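DUF5037 domain-containing protein (Ruminococcus gnavus, PDB 4GL6) is of unknown function but folds as a single chain that combines an antiparallel beta sheet with a second, mixed sheet packed against helices. Local coordinates at residues 86-91 against 99-104; 93-98 against 161-166; 214-219 against 231-236. One frame throughout, in Å; residues are numbered along the deposited sequence. Where two conformers were deposited one is given.

Contact 1: 86-91 against 99-104; sequences SMIEEA and YYIQGD
The phenol ring of Tyr99 meets the carboxylate of Glu89 at its hydroxyl-bearing edge, where OE2 lies in the plane of the ring. Residues 86-91 cover neither face of the ring, though Tyr99 also packs on Ile92 and Ser93, a little further along the same helix. The carboxylate is turned nearly square to the ring, with the two planes 85° apart, and the two side chains also cross at about a right angle. Tyr99 OH donates a hydrogen bond to Glu89 OE2 over 2.6 Å, and OE2 accepts on its anti lone pair, the one pointing away from OE1. Glu89 reaches the phenol because CG stands anti to the backbone N (chi1 -166°) and the chain runs on extended, bringing its end to the strand although CB itself does not face it. A glycerol molecule, probably carried over from the crystallisation liquor, lies close to the glutamate side chain.

Beside this polar link lies an apolar one. Ile101 pushes the end of its longer branch against the helix, CD1 coming to 3.4 Å from Glu89 CA and equally near CB, while its CG2 branch looks toward Ile88, 4.3 Å from CB of that residue. The closest alpha carbons, those of Glu89 and Ile101, are 7.2 Å apart.

The strand runs roughly antiparallel to the helix, at 148°, their local axes 9.0 Å apart at closest approach. The same strand, 99-104, forms an edge of the mixed sheet and pairs antiparallel with 140-147, whose Ala142 and Val144 also touch Ile88. Ile88 packs on Tyr167 of helix 156-171 as well, so this buried side chain touches both the sheet and a second helix.

Contact 2: 93-98 against 161-166; sequences SQAAEN and QMYEEV
Ala95 packs its methyl group against two side chains of helix 156-171, and these touches form the close-packed half of the contact. Its CB lies 3.8 Å from the hydroxyl oxygen of Tyr163 and 4.3 Å from CE of Met162, which was deposited as selenomethionine. Ala95 and Tyr163 are both buried. The tyrosine comes in from the side: its CB does not face the other segment, but the length of the ring carries OH up to the alanine methyl. That hydroxyl takes its polar partner from its own helix, through a hydrogen bond with Glu159, so toward Ala95 it offers only van der Waals contact. Met162 lies next to it, its chain extended as far as the selenium and then bent there (chi3 -55°). The bend puts the terminal methyl beside Ala95, and the same residue continues the apolar patch onto Ala91, one turn back along helix 75-95.

Toward solvent the fit is looser. Gln94 is exposed and was modelled in two conformers, and in the one described its NE2 lies 3.4 Å from the selenium of Met162, a proximity that is doubtful as a fixed interaction. The two side chains cross obliquely, and the amide nitrogen makes a weak hydrogen bond back to Glu90 O. Nothing polar ties the two segments together, and the alpha carbons of Gln94 and Met162, the nearest pair, stay 9.2 Å apart.

Here the C-terminal part of helix 75-95 leans on helix 156-171 just before the chain turns into strand 99-104. Helix 156-171 is the connection between the parallel neighbours 140-147 and 175-182, so the contact packs an additional helix against the helix of a beta-alpha-beta crossover.

Contact 3: 214-219 against 231-236; sequences PYFGTI and LEIFKA
Phe216 and Phe234 form a T-shaped pair in which the strand residue offers the face and the helix residue the edge. The ring planes stand 80° apart and the centroids are separated by 5.0 Å. CD1 of Phe234 is the atom that lands on the face, 3.5 Å above the plane and displaced toward the rim, so that it sits 3.6 Å from Phe216 CD2 and equally close to CG. The beta carbon of the helix residue shares the same face: Phe234 CB lies 4.2 Å from the Phe216 centroid and 21° from the ring normal, a CH-pi contact. One ring is therefore covered by both the root and the edge of the other side chain. Phe216 achieves this with CG anti to the backbone N (chi1 173°), which swings its ring from the strand across to the helix.

A third residue touches at the rim. Ile233, exposed on the preceding position of the helix, brings CG2 near the plane of the Phe216 ring, 4.4 Å from CE1. Cutting Phe216 back to an alanine would probably leave the CD1 edge and beta carbon of Phe234 facing a gap.

Helix 231-239 thus packs on 215-220, an edge strand of the mixed sheet, where Phe216 is joined by backbone hydrogen bonds to Val179. It also lies beside helix 156-171, which Leu231 and Phe234 touch, and Phe234 meets Tyr181 on the neighbouring strand.

Between the two segments themselves the chemistry is wholly apolar. Attachment rests on shape and on the mild electrostatic match between ring C-H groups and a pi face, which implies dependence on burial of the two phenylalanines, with one salt bridge, from Lys235 of the same helix to Glu157, made away from the two rings.

Following the chain from the N terminus, helix 75-95 comes first. Contact 1 closes the short turn from this helix into strand 99-104. Contact 2 starts within the loop that contact 1 closes, at 93-98, and closes a much longer loop that holds strand 140-147 and ends on helix 156-171; the two therefore cross, and they touch, for example through Ala91 and Tyr163. Contact 3 comes later, in series with both, and closes the connection from strand 215-220 to helix 231-239. Contacts 1 and 3 concern opposite edge strands of the mixed sheet, their centres about 17 Å apart. Contact 2 lies nearer contact 3 than contact 1 does, centres about 14 Å apart, without touching it.

Contact 1: 86-91 against 99-104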
# COMPACT_ATOMS: atom_id res chain seq x y z
N SER A 86 2.44 6.69 -6.83
CA SER A 86 2.97 7.63 -7.81
C SER A 86 2.21 8.97 -7.81
O SER A 86 2.82 10.03 -7.77
CB SER A 86 2.94 6.99 -9.20
OG SER A 86 3.60 7.82 -10.13
N MSE A 87 0.88 8.89 -7.85
CA MSE A 87 -0.00 10.07 -7.84
C MSE A 87 0.12 10.89 -6.54
O MSE A 87 0.08 12.13 -6.57
CB MSE A 87 -1.46 9.66 -8.11
CG MSE A 87 -1.73 9.20 -9.55
SE MSE A 87 -3.59 8.52 -9.85
CE MSE A 87 -3.35 6.63 -9.46
N ILE A 88 0.29 10.21 -5.41
CA ILE A 88 0.52 10.91 -4.14
C ILE A 88 1.93 11.52 -4.12
O ILE A 88 2.09 12.67 -3.69
CB ILE A 88 0.29 9.98 -2.94
CG1 ILE A 88 -1.20 9.60 -2.90
CG2 ILE A 88 0.64 10.70 -1.64
CD1 ILE A 88 -1.54 8.56 -1.88
N GLU A 89 2.93 10.79 -4.64
CA GLU A 89 4.32 11.27 -4.69
C GLU A 89 4.47 12.60 -5.42
O GLU A 89 5.29 13.42 -5.02
CB GLU A 89 5.29 10.21 -5.22
CG GLU A 89 6.76 10.56 -4.97
CD GLU A 89 7.73 9.39 -5.16
OE1 GLU A 89 7.34 8.30 -5.60
OE2 GLU A 89 8.93 9.58 -4.86
N GLU A 90 3.66 12.83 -6.46
CA GLU A 90 3.63 14.12 -7.17
C GLU A 90 3.42 15.30 -6.21
O GLU A 90 3.98 16.37 -6.44
CB GLU A 90 2.57 14.12 -8.28
CG GLU A 90 2.97 13.27 -9.47
CD GLU A 90 1.83 12.91 -10.42
OE1 GLU A 90 0.64 13.22 -10.15
OE2 GLU A 90 2.13 12.31 -11.48
N ALA A 91 2.65 15.10 -5.14
CA ALA A 91 2.45 16.11 -4.09
C ALA A 91 3.50 16.00 -2.97
O ALA A 91 4.11 17.02 -2.59
CB ALA A 91 1.06 15.98 -3.49
N TYR A 99 10.94 10.31 2.45
CA TYR A 99 9.61 9.84 2.75
C TYR A 99 9.40 8.43 2.22
O TYR A 99 10.18 7.95 1.40
CB TYR A 99 8.54 10.76 2.09
CG TYR A 99 8.81 10.99 0.62
CD1 TYR A 99 8.41 10.06 -0.34
CD2 TYR A 99 9.51 12.11 0.19
CE1 TYR A 99 8.68 10.25 -1.70
CE2 TYR A 99 9.78 12.32 -1.17
CZ TYR A 99 9.37 11.38 -2.11
OH TYR A 99 9.64 11.58 -3.43
N TYR A 100 8.34 7.78 2.68
CA TYR A 100 7.95 6.48 2.19
C TYR A 100 6.43 6.52 2.00
O TYR A 100 5.70 6.80 2.97
CB TYR A 100 8.36 5.37 3.15
CG TYR A 100 8.19 3.99 2.55
CD1 TYR A 100 6.94 3.35 2.56
CD2 TYR A 100 9.27 3.32 1.98
CE1 TYR A 100 6.78 2.08 2.01
CE2 TYR A 100 9.12 2.04 1.44
CZ TYR A 100 7.87 1.43 1.46
OH TYR A 100 7.70 0.18 0.92
N ILE A 101 5.97 6.25 0.78
CA ILE A 101 4.56 6.25 0.45
C ILE A 101 4.15 4.80 0.27
O ILE A 101 4.62 4.13 -0.64
CB ILE A 101 4.28 7.03 -0.83
CG1 ILE A 101 4.81 8.48 -0.71
CG2 ILE A 101 2.79 7.01 -1.14
CD1 ILE A 101 4.79 9.26 -2.01
N GLN A 102 3.27 4.32 1.14
CA GLN A 102 2.78 2.94 1.11
C GLN A 102 1.31 2.88 0.68
O GLN A 102 0.41 3.31 1.41
CB GLN A 102 2.93 2.31 2.49
CG GLN A 102 2.71 0.82 2.53
CD GLN A 102 2.57 0.32 3.93
OE1 GLN A 102 1.59 0.61 4.60
NE2 GLN A 102 3.53 -0.45 4.38
N GLY A 103 1.06 2.32 -0.50
CA GLY A 103 -0.30 2.16 -1.02
C GLY A 103 -0.90 0.89 -0.46
O GLY A 103 -0.23 -0.13 -0.43
N ASP A 104 -2.16 0.96 -0.03
CA ASP A 104 -2.90 -0.15 0.58
C ASP A 104 -4.23 -0.34 -0.16
O ASP A 104 -5.26 0.19 0.23
CB ASP A 104 -3.11 0.17 2.08
CG ASP A 104 -3.82 -0.94 2.85
OD1 ASP A 104 -3.88 -2.12 2.43
OD2 ASP A 104 -4.31 -0.61 3.93

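Contact 2: 93-98 against 161-166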
# COMPACT_ATOMS: atom_id res chain seq x y z
N SER A 93 6.56 14.70 -2.93
CA SER A 93 7.93 15.05 -3.35
C SER A 93 8.23 16.54 -3.36
O SER A 93 9.41 16.92 -3.33
CB SER A 93 8.25 14.48 -4.72
OG SER A 93 7.33 14.99 -5.66
N GLN A 94 7.17 17.36 -3.45
CA GLN A 94 7.29 18.82 -3.39
C GLN A 94 7.25 19.33 -1.94
O GLN A 94 7.70 20.43 -1.67
CB GLN A 94 6.19 19.50 -4.20
CG GLN A 94 6.14 19.15 -5.69
CD GLN A 94 5.29 20.14 -6.48
OE1 GLN A 94 5.79 21.16 -6.95
NE2 GLN A 94 4.02 19.82 -6.66
N ALA A 95 6.71 18.52 -1.02
CA ALA A 95 6.59 18.84 0.41
C ALA A 95 7.81 18.45 1.27
O ALA A 95 8.14 19.17 2.23
CB ALA A 95 5.35 18.17 0.97
N ALA A 96 8.44 17.30 0.96
CA ALA A 96 9.62 16.79 1.71
C ALA A 96 10.63 16.06 0.80
O ALA A 96 10.29 15.73 -0.33
CB ALA A 96 9.18 15.87 2.83
N GLU A 97 11.86 15.84 1.29
CA GLU A 97 12.92 15.14 0.52
C GLU A 97 12.90 13.64 0.76
O GLU A 97 12.94 12.87 -0.20
CB GLU A 97 14.33 15.66 0.84
CG GLU A 97 14.55 17.14 0.59
CD GLU A 97 15.91 17.64 1.09
OE1 GLU A 97 16.86 16.84 1.20
OE2 GLU A 97 16.03 18.85 1.38
N ASN A 98 12.87 13.24 2.04
CA ASN A 98 12.81 11.83 2.46
C ASN A 98 11.42 11.45 2.94
O ASN A 98 10.83 12.15 3.76
CB ASN A 98 13.78 11.50 3.59
CG ASN A 98 15.13 11.10 3.10
OD1 ASN A 98 15.53 9.95 3.31
ND2 ASN A 98 15.80 12.00 2.38
N GLN A 161 -3.59 21.79 0.03
CA GLN A 161 -4.19 22.00 -1.30
C GLN A 161 -3.72 20.95 -2.32
O GLN A 161 -4.52 20.45 -3.09
CB GLN A 161 -3.95 23.42 -1.84
CG GLN A 161 -4.83 24.50 -1.20
CD GLN A 161 -4.45 25.90 -1.64
OE1 GLN A 161 -4.08 26.11 -2.80
NE2 GLN A 161 -4.53 26.87 -0.73
N MSE A 162 -2.43 20.62 -2.30
CA MSE A 162 -1.87 19.59 -3.19
C MSE A 162 -2.48 18.21 -2.92
O MSE A 162 -2.77 17.48 -3.87
CB MSE A 162 -0.33 19.49 -3.07
CG MSE A 162 0.44 20.62 -3.74
SE MSE A 162 2.37 20.33 -3.70
CE MSE A 162 2.61 20.08 -1.78
N TYR A 163 -2.67 17.87 -1.65
CA TYR A 163 -3.25 16.57 -1.30
C TYR A 163 -4.71 16.53 -1.75
O TYR A 163 -5.12 15.57 -2.41
CB TYR A 163 -3.08 16.22 0.19
CG TYR A 163 -1.65 16.27 0.73
CD1 TYR A 163 -0.54 16.06 -0.11
CD2 TYR A 163 -1.41 16.45 2.09
CE1 TYR A 163 0.75 16.11 0.39
CE2 TYR A 163 -0.12 16.46 2.60
CZ TYR A 163 0.96 16.30 1.74
OH TYR A 163 2.26 16.32 2.21
N GLU A 164 -5.46 17.59 -1.42
CA GLU A 164 -6.87 17.77 -1.86
C GLU A 164 -6.99 17.54 -3.40
O GLU A 164 -7.86 16.80 -3.85
CB GLU A 164 -7.35 19.17 -1.43
CG GLU A 164 -8.85 19.44 -1.43
CD GLU A 164 -9.18 20.77 -0.70
OE1 GLU A 164 -9.94 20.78 0.31
OE2 GLU A 164 -8.60 21.80 -1.07
N GLU A 165 -6.06 18.13 -4.17
CA GLU A 165 -6.02 17.96 -5.63
C GLU A 165 -5.78 16.51 -6.07
O GLU A 165 -6.43 16.04 -7.01
CB GLU A 165 -5.02 18.93 -6.30
CG GLU A 165 -4.75 18.62 -7.79
CD GLU A 165 -4.25 19.77 -8.66
OE1 GLU A 165 -4.08 20.91 -8.18
OE2 GLU A 165 -4.06 19.50 -9.87
N VAL A 166 -4.83 15.83 -5.43
CA VAL A 166 -4.55 14.42 -5.77
C VAL A 166 -5.80 13.56 -5.52
O VAL A 166 -6.29 12.86 -6.42
CB VAL A 166 -3.34 13.87 -4.99
CG1 VAL A 166 -3.18 12.37 -5.20
CG2 VAL A 166 -2.08 14.60 -5.39

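Contact 3: 214-219 against 231-236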
# COMPACT_ATOMS: atom_id res chain seq x y z
N PRO A 214 3.29 12.86 15.47
CA PRO A 214 2.13 13.55 14.90
C PRO A 214 1.75 13.02 13.54
O PRO A 214 2.63 12.77 12.71
CB PRO A 214 2.61 15.00 14.79
CG PRO A 214 4.08 14.91 14.65
CD PRO A 214 4.49 13.72 15.47
N TYR A 215 0.45 12.82 13.33
CA TYR A 215 -0.07 12.36 12.05
C TYR A 215 -1.45 12.91 11.76
O TYR A 215 -2.18 13.32 12.65
CB TYR A 215 -0.07 10.83 11.98
CG TYR A 215 -1.28 10.16 12.57
CD1 TYR A 215 -1.46 10.09 13.94
CD2 TYR A 215 -2.26 9.60 11.74
CE1 TYR A 215 -2.58 9.47 14.47
CE2 TYR A 215 -3.39 8.99 12.25
CZ TYR A 215 -3.55 8.93 13.62
OH TYR A 215 -4.66 8.30 14.12
N PHE A 216 -1.78 12.91 10.48
CA PHE A 216 -3.05 13.38 9.98
C PHE A 216 -3.69 12.21 9.25
O PHE A 216 -3.07 11.66 8.35
CB PHE A 216 -2.81 14.56 9.04
CG PHE A 216 -4.05 15.04 8.33
CD1 PHE A 216 -5.06 15.67 9.03
CD2 PHE A 216 -4.16 14.91 6.94
CE1 PHE A 216 -6.20 16.15 8.36
CE2 PHE A 216 -5.28 15.40 6.27
CZ PHE A 216 -6.31 16.01 6.98
N GLY A 217 -4.92 11.86 9.65
CA GLY A 217 -5.71 10.77 9.08
C GLY A 217 -7.05 11.30 8.64
O GLY A 217 -7.78 11.88 9.44
N THR A 218 -7.38 11.12 7.36
CA THR A 218 -8.66 11.61 6.84
C THR A 218 -9.13 10.76 5.68
O THR A 218 -8.42 9.85 5.24
CB THR A 218 -8.59 13.11 6.42
OG1 THR A 218 -9.91 13.66 6.30
CG2 THR A 218 -7.82 13.31 5.11
N ILE A 219 -10.32 11.08 5.21
CA ILE A 219 -10.97 10.41 4.11
C ILE A 219 -11.65 11.43 3.21
O ILE A 219 -12.13 12.48 3.69
CB ILE A 219 -12.03 9.42 4.67
CG1 ILE A 219 -12.64 8.57 3.54
CG2 ILE A 219 -13.13 10.15 5.47
CD1 ILE A 219 -13.63 7.53 4.01
N LEU A 231 -8.52 22.20 6.59
CA LEU A 231 -7.18 22.77 6.77
C LEU A 231 -6.79 23.01 8.22
O LEU A 231 -5.66 22.77 8.58
CB LEU A 231 -7.07 24.11 6.02
CG LEU A 231 -5.77 24.91 6.16
CD1 LEU A 231 -4.61 24.12 5.58
CD2 LEU A 231 -5.91 26.31 5.57
N GLU A 232 -7.72 23.49 9.03
CA GLU A 232 -7.45 23.83 10.45
C GLU A 232 -7.11 22.57 11.25
O GLU A 232 -6.16 22.58 12.01
CB GLU A 232 -8.62 24.60 11.06
CG GLU A 232 -8.90 25.93 10.35
CD GLU A 232 -10.41 26.17 10.16
OE1 GLU A 232 -11.15 26.35 11.15
OE2 GLU A 232 -10.85 26.18 8.99
N ILE A 233 -7.86 21.50 11.01
CA ILE A 233 -7.62 20.19 11.63
C ILE A 233 -6.26 19.61 11.19
O ILE A 233 -5.59 18.93 11.98
CB ILE A 233 -8.80 19.21 11.32
CG1 ILE A 233 -10.09 19.68 12.03
CG2 ILE A 233 -8.48 17.78 11.75
CD1 ILE A 233 -11.37 19.09 11.48
N PHE A 234 -5.89 19.85 9.94
CA PHE A 234 -4.60 19.43 9.37
C PHE A 234 -3.45 20.13 10.07
O PHE A 234 -2.50 19.47 10.51
CB PHE A 234 -4.57 19.66 7.86
CG PHE A 234 -3.22 19.47 7.24
CD1 PHE A 234 -2.68 18.19 7.10
CD2 PHE A 234 -2.51 20.55 6.75
CE1 PHE A 234 -1.43 18.00 6.52
CE2 PHE A 234 -1.26 20.37 6.16
CZ PHE A 234 -0.72 19.09 6.05
N LYS A 235 -3.54 21.46 10.19
CA LYS A 235 -2.51 22.25 10.88
C LYS A 235 -2.31 21.80 12.34
O LYS A 235 -1.18 21.60 12.76
CB LYS A 235 -2.77 23.77 10.78
CG LYS A 235 -2.55 24.31 9.37
CD LYS A 235 -2.36 25.82 9.28
CE LYS A 235 -3.67 26.59 9.37
NZ LYS A 235 -3.48 28.02 9.02
N ALA A 236 -3.42 21.60 13.05
CA ALA A 236 -3.39 21.14 14.44
C ALA A 236 -2.77 19.73 14.54
O ALA A 236 -1.91 19.51 15.40
CB ALA A 236 -4.79 21.16 15.06